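Phycocyanobilin lyase subunit alpha (PDB 5N3U) associates with the beta subunit, CpcF, to form a lyase that is probably required for attaching the chromophore to the phycocyanin protein CpcA. Local coordinates at residues 41-47 and 82-86; 34-39 and 72-77; 22-26 and 50-55. All blocks are in the same frame, centred on the assembly; numbering follows the deposited sequence.

Contact 1. Residues 41-47 and 82-86; sequences LGKYRVK and GKLGN
Lys83 and Leu84, where helix 72-83 runs out, close on Gly42, Arg45, Val46 and Lys47, where helix 31-43 has just ended in a Schellman motif; in this HEAT-like helical array the ends of the two helices are joined here. Within the motif, Val46 N bonds to Leu41 O at 3.1 Å, and Arg45, with positive phi, gives its N only weakly to Gly42 O. That carbonyl is better served from across the contact. The ammonium of Lys83 donates to it, with NZ 2.8 Å from Gly42 O, approaching from above the carbonyl plane, 43° out of it. Bends at chi3 (91°) and chi4 curl the lysine chain round to this acceptor. The Arg45 side chain, extended from CG to NE, crosses Lys83 at about a right angle and brings its NH1 to the carbonyl of Lys83, where the bond from Arg45 NH1 to Lys83 O is 3.1 Å long and weak, bent to 131°. Each residue thus serves a main-chain carbonyl of the opposite segment. The price is that Lys83 NZ sits over one face of the Arg45 guanidinium, only 3.2 Å from Arg45 NE; both are donors, and their like charges probably offset part of the gain. Lys43 turns away, its NZ forming a salt bridge with Glu7 of the second copy of this protein. Beneath the polar layer, Leu84 lays CD2 against Arg45 CA at 3.7 Å, and its side chain also touches Leu55. Farther along, Lys47 CE packs against Leu84 O. Val46 O, buried with no polar partner in the model, has Leu84 CD1 at 3.5 Å.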
loop_
_atom_site.group_PDB
_atom_site.type_symbol
_atom_site.label_atom_id
_atom_site.label_comp_id
_atom_site.label_asym_id
_atom_site.label_seq_id
_atom_site.Cartn_x
_atom_site.Cartn_y
_atom_site.Cartn_z
ATOM N N LEU A 41 0.439 -17.421 5.900
ATOM C CA LEU A 41 -0.783 -18.263 5.990
ATOM C C LEU A 41 -1.946 -17.494 6.603
ATOM O O LEU A 41 -3.046 -17.626 6.159
ATOM C CB LEU A 41 -0.478 -19.502 6.796
ATOM C CG LEU A 41 0.412 -20.559 6.115
ATOM C CD1 LEU A 41 0.877 -21.593 7.091
ATOM C CD2 LEU A 41 -0.356 -21.171 4.974
ATOM N N GLY A 42 -1.655 -16.615 7.554
ATOM C CA GLY A 42 -2.706 -15.746 8.162
ATOM C C GLY A 42 -3.086 -14.633 7.295
ATOM O O GLY A 42 -4.283 -14.344 7.154
ATOM N N LYS A 43 -2.114 -14.017 6.642
ATOM C CA LYS A 43 -2.405 -12.907 5.786
ATOM C C LYS A 43 -3.315 -13.321 4.632
ATOM O O LYS A 43 -4.243 -12.620 4.275
ATOM C CB LYS A 43 -1.079 -12.401 5.271
ATOM C CG LYS A 43 -1.157 -11.345 4.155
ATOM C CD LYS A 43 -1.897 -10.103 4.558
ATOM C CE LYS A 43 -1.705 -9.161 3.371
ATOM N NZ LYS A 43 -2.164 -7.830 3.728
ATOM N N TYR A 44 -3.033 -14.469 4.023
ATOM C CA TYR A 44 -3.813 -14.979 2.900
ATOM C C TYR A 44 -4.944 -15.863 3.369
ATOM O O TYR A 44 -5.669 -16.436 2.544
ATOM C CB TYR A 44 -2.875 -15.693 1.882
ATOM C CG TYR A 44 -1.988 -14.672 1.246
ATOM C CD1 TYR A 44 -0.831 -14.261 1.876
ATOM C CD2 TYR A 44 -2.331 -14.083 0.043
ATOM C CE1 TYR A 44 -0.009 -13.281 1.347
ATOM C CE2 TYR A 44 -1.535 -13.064 -0.492
ATOM C CZ TYR A 44 -0.392 -12.645 0.193
ATOM O OH TYR A 44 0.455 -11.627 -0.262
ATOM N N ARG A 45 -5.160 -15.961 4.667
ATOM C CA ARG A 45 -6.370 -16.644 5.218
ATOM C C ARG A 45 -6.541 -18.066 4.586
ATOM O O ARG A 45 -7.567 -18.395 4.049
ATOM C CB ARG A 45 -7.607 -15.820 5.042
ATOM C CG ARG A 45 -7.552 -14.581 5.923
ATOM C CD ARG A 45 -8.945 -14.090 6.206
ATOM N NE ARG A 45 -8.841 -12.776 6.828
ATOM C CZ ARG A 45 -9.202 -12.455 8.070
ATOM N NH1 ARG A 45 -9.728 -13.344 8.929
ATOM N NH2 ARG A 45 -9.024 -11.202 8.458
ATOM N N VAL A 46 -5.476 -18.841 4.653
ATOM C CA VAL A 46 -5.391 -20.149 4.067
ATOM C C VAL A 46 -5.963 -21.047 5.104
ATOM O O VAL A 46 -5.258 -21.511 6.019
ATOM C CB VAL A 46 -3.949 -20.493 3.827
ATOM C CG1 VAL A 46 -3.778 -21.911 3.306
ATOM C CG2 VAL A 46 -3.342 -19.511 2.823
ATOM N N LYS A 47 -7.252 -21.280 4.969
ATOM C CA LYS A 47 -8.014 -22.052 5.952
ATOM C C LYS A 47 -8.004 -23.597 5.800
ATOM O O LYS A 47 -8.565 -24.260 6.620
ATOM C CB LYS A 47 -9.466 -21.604 5.941
ATOM C CG LYS A 47 -9.628 -20.127 5.962
ATOM C CD LYS A 47 -11.084 -19.763 6.053
ATOM C CE LYS A 47 -11.206 -18.557 6.949
ATOM N NZ LYS A 47 -12.366 -17.721 6.587
ATOM N N GLY A 82 -5.904 -17.131 14.612
ATOM C CA GLY A 82 -7.108 -16.408 14.839
ATOM C C GLY A 82 -7.811 -15.977 13.546
ATOM O O GLY A 82 -8.951 -15.742 13.575
ATOM N N LYS A 83 -7.103 -15.829 12.445
ATOM C CA LYS A 83 -7.645 -15.325 11.193
ATOM C C LYS A 83 -8.271 -16.488 10.409
ATOM O O LYS A 83 -8.958 -16.252 9.444
ATOM C CB LYS A 83 -6.533 -14.710 10.372
ATOM C CG LYS A 83 -6.026 -13.399 11.020
ATOM C CD LYS A 83 -4.799 -12.825 10.371
ATOM C CE LYS A 83 -5.080 -11.811 9.237
ATOM N NZ LYS A 83 -6.000 -12.318 8.151
ATOM N N LEU A 84 -7.993 -17.733 10.816
ATOM C CA LEU A 84 -8.462 -18.865 10.021
ATOM C C LEU A 84 -9.816 -19.398 10.424
ATOM O O LEU A 84 -10.287 -20.250 9.758
ATOM C CB LEU A 84 -7.396 -19.962 10.029
ATOM C CG LEU A 84 -6.031 -19.494 9.549
ATOM C CD1 LEU A 84 -5.059 -20.629 9.445
ATOM C CD2 LEU A 84 -6.078 -18.746 8.251
ATOM N N GLY A 85 -10.393 -18.966 11.555
ATOM C CA GLY A 85 -11.704 -19.330 11.951
ATOM C C GLY A 85 -11.896 -20.782 12.336
ATOM O O GLY A 85 -13.002 -21.269 12.250
ATOM N N ASN A 86 -10.850 -21.513 12.679
ATOM C CA ASN A 86 -10.995 -22.931 12.972
ATOM C C ASN A 86 -10.803 -23.180 14.475
ATOM O O ASN A 86 -9.712 -23.087 15.001
ATOM C CB ASN A 86 -10.041 -23.733 12.174
ATOM C CG ASN A 86 -10.351 -25.231 12.220
ATOM O OD1 ASN A 86 -10.758 -25.782 13.234
ATOM N ND2 ASN A 86 -10.099 -25.879 11.146
#

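Contact 2. Residues 34-39 and 72-77; sequences RYYAAW and PLRRNA
Helical turns 34-39 and 72-77 run nearly parallel, 10° apart, with axes 8.6 Å from each other, which sets Tyr35 beside Leu73 and Ala38 beside Ala77. Asn76 makes the central polar link, donating from ND2 to Tyr35 O over 3.1 Å at an N-H...O angle of 152°. Tyr35 O already receives the helical bond from Trp39 N, and the two donors come from opposite faces of the carbonyl plane, so this main-chain oxygen is gripped twice. The same ND2 lies over the centre of the Tyr35 ring, 3.1 Å above its plane, with amide and ring tilted by 28°. With CG anti to the backbone N, the tyrosine swings across to the amide; the Pro72 carbonyl lies at the ring's edge, near its plane, and CE1 touches Pro72 CB at 3.8 Å. Parallel packing of helices separated by an intervening one is how HEAT-like repeats stack into a solenoid; here helix 49-58 comes between in sequence and covers Ala38 through Leu55 and Leu73 through Ala58. Asn76 OD1 is held by Arg79 NH1, which helps fix the amide's orientation. Arg34 sends its guanidinium off to Ser28 O, while its aliphatic part crosses Leu73 at about a right angle. Leu73 splits its branches: CD2 meets Arg34 CD, and CD1 lies 3.5 Å from Arg34 O and 3.9 Å from Ala38 CB.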
loop_
_atom_site.group_PDB
_atom_site.type_symbol
_atom_site.label_atom_id
_atom_site.label_comp_id
_atom_site.label_asym_id
_atom_site.label_seq_id
_atom_site.Cartn_x
_atom_site.Cartn_y
_atom_site.Cartn_z
ATOM N N ARG A 34 10.330 -20.050 8.233
ATOM C CA ARG A 34 9.177 -20.506 9.026
ATOM C C ARG A 34 8.329 -19.283 9.501
ATOM O O ARG A 34 7.105 -19.316 9.472
ATOM C CB ARG A 34 9.648 -21.177 10.321
ATOM C CG ARG A 34 10.494 -22.391 10.109
ATOM C CD ARG A 34 10.788 -22.966 11.486
ATOM N NE ARG A 34 11.383 -24.282 11.323
ATOM C CZ ARG A 34 11.535 -25.180 12.297
ATOM N NH1 ARG A 34 11.115 -24.942 13.549
ATOM N NH2 ARG A 34 12.105 -26.349 11.987
ATOM N N TYR A 35 9.014 -18.275 10.031
ATOM C CA TYR A 35 8.342 -17.068 10.570
ATOM C C TYR A 35 7.507 -16.415 9.482
ATOM O O TYR A 35 6.387 -16.065 9.691
ATOM C CB TYR A 35 9.412 -16.141 11.149
ATOM C CG TYR A 35 8.949 -14.881 11.787
ATOM C CD1 TYR A 35 8.586 -14.866 13.129
ATOM C CD2 TYR A 35 8.870 -13.670 11.072
ATOM C CE1 TYR A 35 8.154 -13.702 13.744
ATOM C CE2 TYR A 35 8.473 -12.465 11.711
ATOM C CZ TYR A 35 8.133 -12.499 13.023
ATOM O OH TYR A 35 7.677 -11.395 13.694
ATOM N N TYR A 36 8.077 -16.259 8.305
ATOM C CA TYR A 36 7.427 -15.616 7.208
ATOM C C TYR A 36 6.244 -16.442 6.772
ATOM O O TYR A 36 5.134 -15.946 6.561
ATOM C CB TYR A 36 8.440 -15.389 6.071
ATOM C CG TYR A 36 7.780 -14.661 4.939
ATOM C CD1 TYR A 36 7.134 -15.352 3.967
ATOM C CD2 TYR A 36 7.777 -13.271 4.892
ATOM C CE1 TYR A 36 6.497 -14.742 2.956
ATOM C CE2 TYR A 36 7.142 -12.598 3.866
ATOM C CZ TYR A 36 6.520 -13.364 2.894
ATOM O OH TYR A 36 5.886 -12.786 1.902
ATOM N N ALA A 37 6.436 -17.743 6.709
ATOM C CA ALA A 37 5.357 -18.603 6.246
ATOM C C ALA A 37 4.147 -18.603 7.144
ATOM O O ALA A 37 3.047 -18.597 6.685
ATOM C CB ALA A 37 5.889 -20.031 6.083
ATOM N N ALA A 38 4.332 -18.657 8.433
ATOM C CA ALA A 38 3.253 -18.466 9.376
ATOM C C ALA A 38 2.535 -17.143 9.222
ATOM O O ALA A 38 1.294 -17.158 9.182
ATOM C CB ALA A 38 3.754 -18.570 10.795
ATOM N N TRP A 39 3.254 -16.007 9.057
ATOM C CA TRP A 39 2.567 -14.758 8.712
ATOM C C TRP A 39 1.781 -14.865 7.413
ATOM O O TRP A 39 0.636 -14.461 7.320
ATOM C CB TRP A 39 3.649 -13.596 8.625
ATOM C CG TRP A 39 3.089 -12.361 8.086
ATOM C CD1 TRP A 39 2.497 -11.371 8.778
ATOM C CD2 TRP A 39 3.083 -11.958 6.744
ATOM N NE1 TRP A 39 2.023 -10.446 7.949
ATOM C CE2 TRP A 39 2.368 -10.745 6.689
ATOM C CE3 TRP A 39 3.549 -12.530 5.575
ATOM C CZ2 TRP A 39 2.159 -10.041 5.511
ATOM C CZ3 TRP A 39 3.336 -11.834 4.368
ATOM C CH2 TRP A 39 2.622 -10.609 4.354
ATOM N N PRO A 72 9.390 -16.261 18.709
ATOM C CA PRO A 72 8.841 -15.620 17.490
ATOM C C PRO A 72 7.876 -16.463 16.658
ATOM O O PRO A 72 6.894 -15.976 16.173
ATOM C CB PRO A 72 10.089 -15.300 16.660
ATOM C CG PRO A 72 11.154 -15.113 17.683
ATOM C CD PRO A 72 10.855 -16.102 18.797
ATOM N N LEU A 73 8.169 -17.706 16.424
ATOM C CA LEU A 73 7.267 -18.462 15.587
ATOM C C LEU A 73 5.961 -18.737 16.351
ATOM O O LEU A 73 4.918 -18.812 15.722
ATOM C CB LEU A 73 7.915 -19.811 15.084
ATOM C CG LEU A 73 7.027 -20.665 14.203
ATOM C CD1 LEU A 73 6.732 -19.903 12.927
ATOM C CD2 LEU A 73 7.666 -22.065 13.809
ATOM N N ARG A 74 6.017 -18.921 17.656
ATOM C CA ARG A 74 4.768 -19.152 18.384
ATOM C C ARG A 74 3.869 -17.900 18.272
ATOM O O ARG A 74 2.689 -18.010 18.074
ATOM C CB ARG A 74 5.000 -19.430 19.833
ATOM C CG ARG A 74 5.604 -20.787 20.086
ATOM C CD ARG A 74 5.610 -21.066 21.570
ATOM N NE ARG A 74 6.482 -22.199 21.847
ATOM C CZ ARG A 74 6.525 -22.857 22.986
ATOM N NH1 ARG A 74 5.706 -22.533 23.983
ATOM N NH2 ARG A 74 7.400 -23.854 23.119
ATOM N N ARG A 75 4.472 -16.732 18.355
ATOM C CA ARG A 75 3.703 -15.511 18.198
ATOM C C ARG A 75 3.003 -15.420 16.860
ATOM O O ARG A 75 1.839 -15.167 16.771
ATOM C CB ARG A 75 4.641 -14.292 18.369
ATOM C CG ARG A 75 5.326 -14.197 19.691
ATOM C CD ARG A 75 6.438 -13.123 19.607
ATOM N NE ARG A 75 7.156 -13.014 20.894
ATOM C CZ ARG A 75 8.170 -12.175 21.104
ATOM N NH1 ARG A 75 8.566 -11.395 20.125
ATOM N NH2 ARG A 75 8.786 -12.099 22.291
ATOM N N ASN A 76 3.706 -15.642 15.778
ATOM C CA ASN A 76 3.130 -15.543 14.473
ATOM C C ASN A 76 2.116 -16.637 14.157
ATOM O O ASN A 76 1.120 -16.378 13.535
ATOM C CB ASN A 76 4.245 -15.621 13.397
ATOM C CG ASN A 76 4.775 -14.260 13.052
ATOM O OD1 ASN A 76 4.478 -13.246 13.766
ATOM N ND2 ASN A 76 5.515 -14.197 11.975
ATOM N N ALA A 77 2.361 -17.804 14.691
ATOM C CA ALA A 77 1.386 -18.930 14.564
ATOM C C ALA A 77 0.122 -18.655 15.305
ATOM O O ALA A 77 -0.985 -18.888 14.781
ATOM C CB ALA A 77 2.012 -20.248 15.024
#

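Contact 3. Residues 22-26 and 50-55; sequences AIANL and AAVDAL
Ile23 and Leu26 meet Ala50, Ala51, Ala54 and Leu55 without any ring, amide or other flat side-chain group between them, so the contact is made not by faces and edges but by methyl groups, those of branched Ile23 and Leu26 against alanines and Leu55. It is an aliphatic helix-to-helix seam near the N-terminal end of the helical array, pairing helix 19-25 with helix 49-58 of a PBS lyase HEAT-like repeat, and no hydrogen bond crosses it. Three alanines, with Leu55 beside them, receive Ile23 and Leu26. Ile23 spreads its two branches along helix 49-58: CG1 is beside the backbone N (chi1 -66°), carrying CD1 to within 3.7 Å of Ala51 N and 3.9 Å of Ala51 CB, while CG2 reaches forward to Ala54 CB. Ala50 CB lies a little farther from that CD1. One turn on, Leu26 uses CD1 alone, and Leu55 crosses it at about a right angle to present CD2. Leu41 of helix 31-43 backs Leu26, and Leu55 leans on Ala77, Ala80 and Leu81 of helix 72-83, so the seam runs into the interior packing. Ala54 CB serves both long side chains, 3.9 Å from Ile23 CG2 and 3.6 Å from Leu26 CD1.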
loop_
_atom_site.group_PDB
_atom_site.type_symbol
_atom_site.label_atom_id
_atom_site.label_comp_id
_atom_site.label_asym_id
_atom_site.label_seq_id
_atom_site.Cartn_x
_atom_site.Cartn_y
_atom_site.Cartn_z
ATOM N N ALA A 22 3.969 -22.826 1.716
ATOM C CA ALA A 22 3.976 -22.168 3.046
ATOM C C ALA A 22 3.893 -23.196 4.131
ATOM O O ALA A 22 4.606 -23.135 5.092
ATOM C CB ALA A 22 2.754 -21.278 3.170
ATOM N N ILE A 23 2.997 -24.158 3.959
ATOM C CA ILE A 23 2.870 -25.206 4.975
ATOM C C ILE A 23 4.121 -25.946 5.120
ATOM O O ILE A 23 4.578 -26.103 6.258
ATOM C CB ILE A 23 1.717 -26.166 4.733
ATOM C CG1 ILE A 23 0.383 -25.431 4.876
ATOM C CG2 ILE A 23 1.741 -27.273 5.762
ATOM C CD1 ILE A 23 -0.767 -26.066 4.164
ATOM N N ALA A 24 4.743 -26.360 3.997
ATOM C CA ALA A 24 6.072 -27.038 4.124
ATOM C C ALA A 24 7.155 -26.220 4.815
ATOM O O ALA A 24 7.936 -26.684 5.694
ATOM C CB ALA A 24 6.552 -27.435 2.743
ATOM N N ASN A 25 7.227 -24.964 4.402
ATOM C CA ASN A 25 8.192 -24.060 4.974
ATOM C C ASN A 25 8.053 -23.889 6.485
ATOM O O ASN A 25 9.014 -23.498 7.130
ATOM C CB ASN A 25 8.105 -22.701 4.276
ATOM C CG ASN A 25 8.704 -22.699 2.848
ATOM O OD1 ASN A 25 9.482 -23.560 2.483
ATOM N ND2 ASN A 25 8.366 -21.714 2.089
ATOM N N LEU A 26 6.915 -24.221 7.080
ATOM C CA LEU A 26 6.862 -24.246 8.590
ATOM C C LEU A 26 7.882 -25.151 9.272
ATOM O O LEU A 26 8.246 -24.898 10.426
ATOM C CB LEU A 26 5.459 -24.556 9.110
ATOM C CG LEU A 26 4.487 -23.391 8.850
ATOM C CD1 LEU A 26 3.069 -23.785 9.174
ATOM C CD2 LEU A 26 4.861 -22.236 9.771
ATOM N N ALA A 50 -4.785 -28.606 6.684
ATOM C CA ALA A 50 -3.407 -28.932 6.981
ATOM C C ALA A 50 -2.658 -27.637 7.423
ATOM O O ALA A 50 -1.711 -27.720 8.184
ATOM C CB ALA A 50 -2.667 -29.583 5.822
ATOM N N ALA A 51 -3.119 -26.477 6.966
ATOM C CA ALA A 51 -2.496 -25.203 7.412
ATOM C C ALA A 51 -2.760 -25.036 8.912
ATOM O O ALA A 51 -1.846 -24.855 9.690
ATOM C CB ALA A 51 -3.077 -24.080 6.612
ATOM N N VAL A 52 -3.981 -25.306 9.308
ATOM C CA VAL A 52 -4.405 -25.197 10.693
ATOM C C VAL A 52 -3.590 -26.125 11.545
ATOM O O VAL A 52 -3.033 -25.729 12.541
ATOM C CB VAL A 52 -5.942 -25.412 10.849
ATOM C CG1 VAL A 52 -6.382 -25.482 12.302
ATOM C CG2 VAL A 52 -6.756 -24.349 10.175
ATOM N N ASP A 53 -3.508 -27.412 11.175
ATOM C CA ASP A 53 -2.729 -28.364 11.958
ATOM C C ASP A 53 -1.268 -28.003 12.093
ATOM O O ASP A 53 -0.665 -28.085 13.158
ATOM C CB ASP A 53 -2.795 -29.762 11.300
ATOM C CG ASP A 53 -4.231 -30.402 11.379
ATOM O OD1 ASP A 53 -5.161 -29.834 12.014
ATOM O OD2 ASP A 53 -4.439 -31.461 10.755
ATOM N N ALA A 54 -0.664 -27.594 10.996
ATOM C CA ALA A 54 0.739 -27.136 11.025
ATOM C C ALA A 54 0.971 -25.925 11.940
ATOM O O ALA A 54 2.000 -25.820 12.673
ATOM C CB ALA A 54 1.185 -26.819 9.603
ATOM N N LEU A 55 0.024 -25.011 11.917
ATOM C CA LEU A 55 0.164 -23.840 12.816
ATOM C C LEU A 55 -0.014 -24.220 14.272
ATOM O O LEU A 55 0.712 -23.714 15.151
ATOM C CB LEU A 55 -0.784 -22.740 12.391
ATOM C CG LEU A 55 -0.419 -22.072 11.093
ATOM C CD1 LEU A 55 -1.603 -21.351 10.522
ATOM C CD2 LEU A 55 0.791 -21.142 11.243
#

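Contacts 1 and 2 sit about 12 Å apart, centre to centre, on the same helix pair, 31-43 with 72-83: contact 2 joins the earlier turns and contact 1 the ends. Contact 3 lies about 11 Å from the centre of contact 1 and 10 Å from that of contact 2; its helix 49-58 packs against both helices of the pair, and its helix 19-25 against 31-43. Leucines tie it to contact 1, Leu84 CD1 lying 3.7 Å from Leu55 CD1 and Leu41 CD1 equally close to Leu26 CD1. Toward contact 2, Arg34 packs on Leu26 O. Residues of contacts 1 and 2 touch the lyase beta subunit, whereas no other chain of the assembly reaches the segments of contact 3.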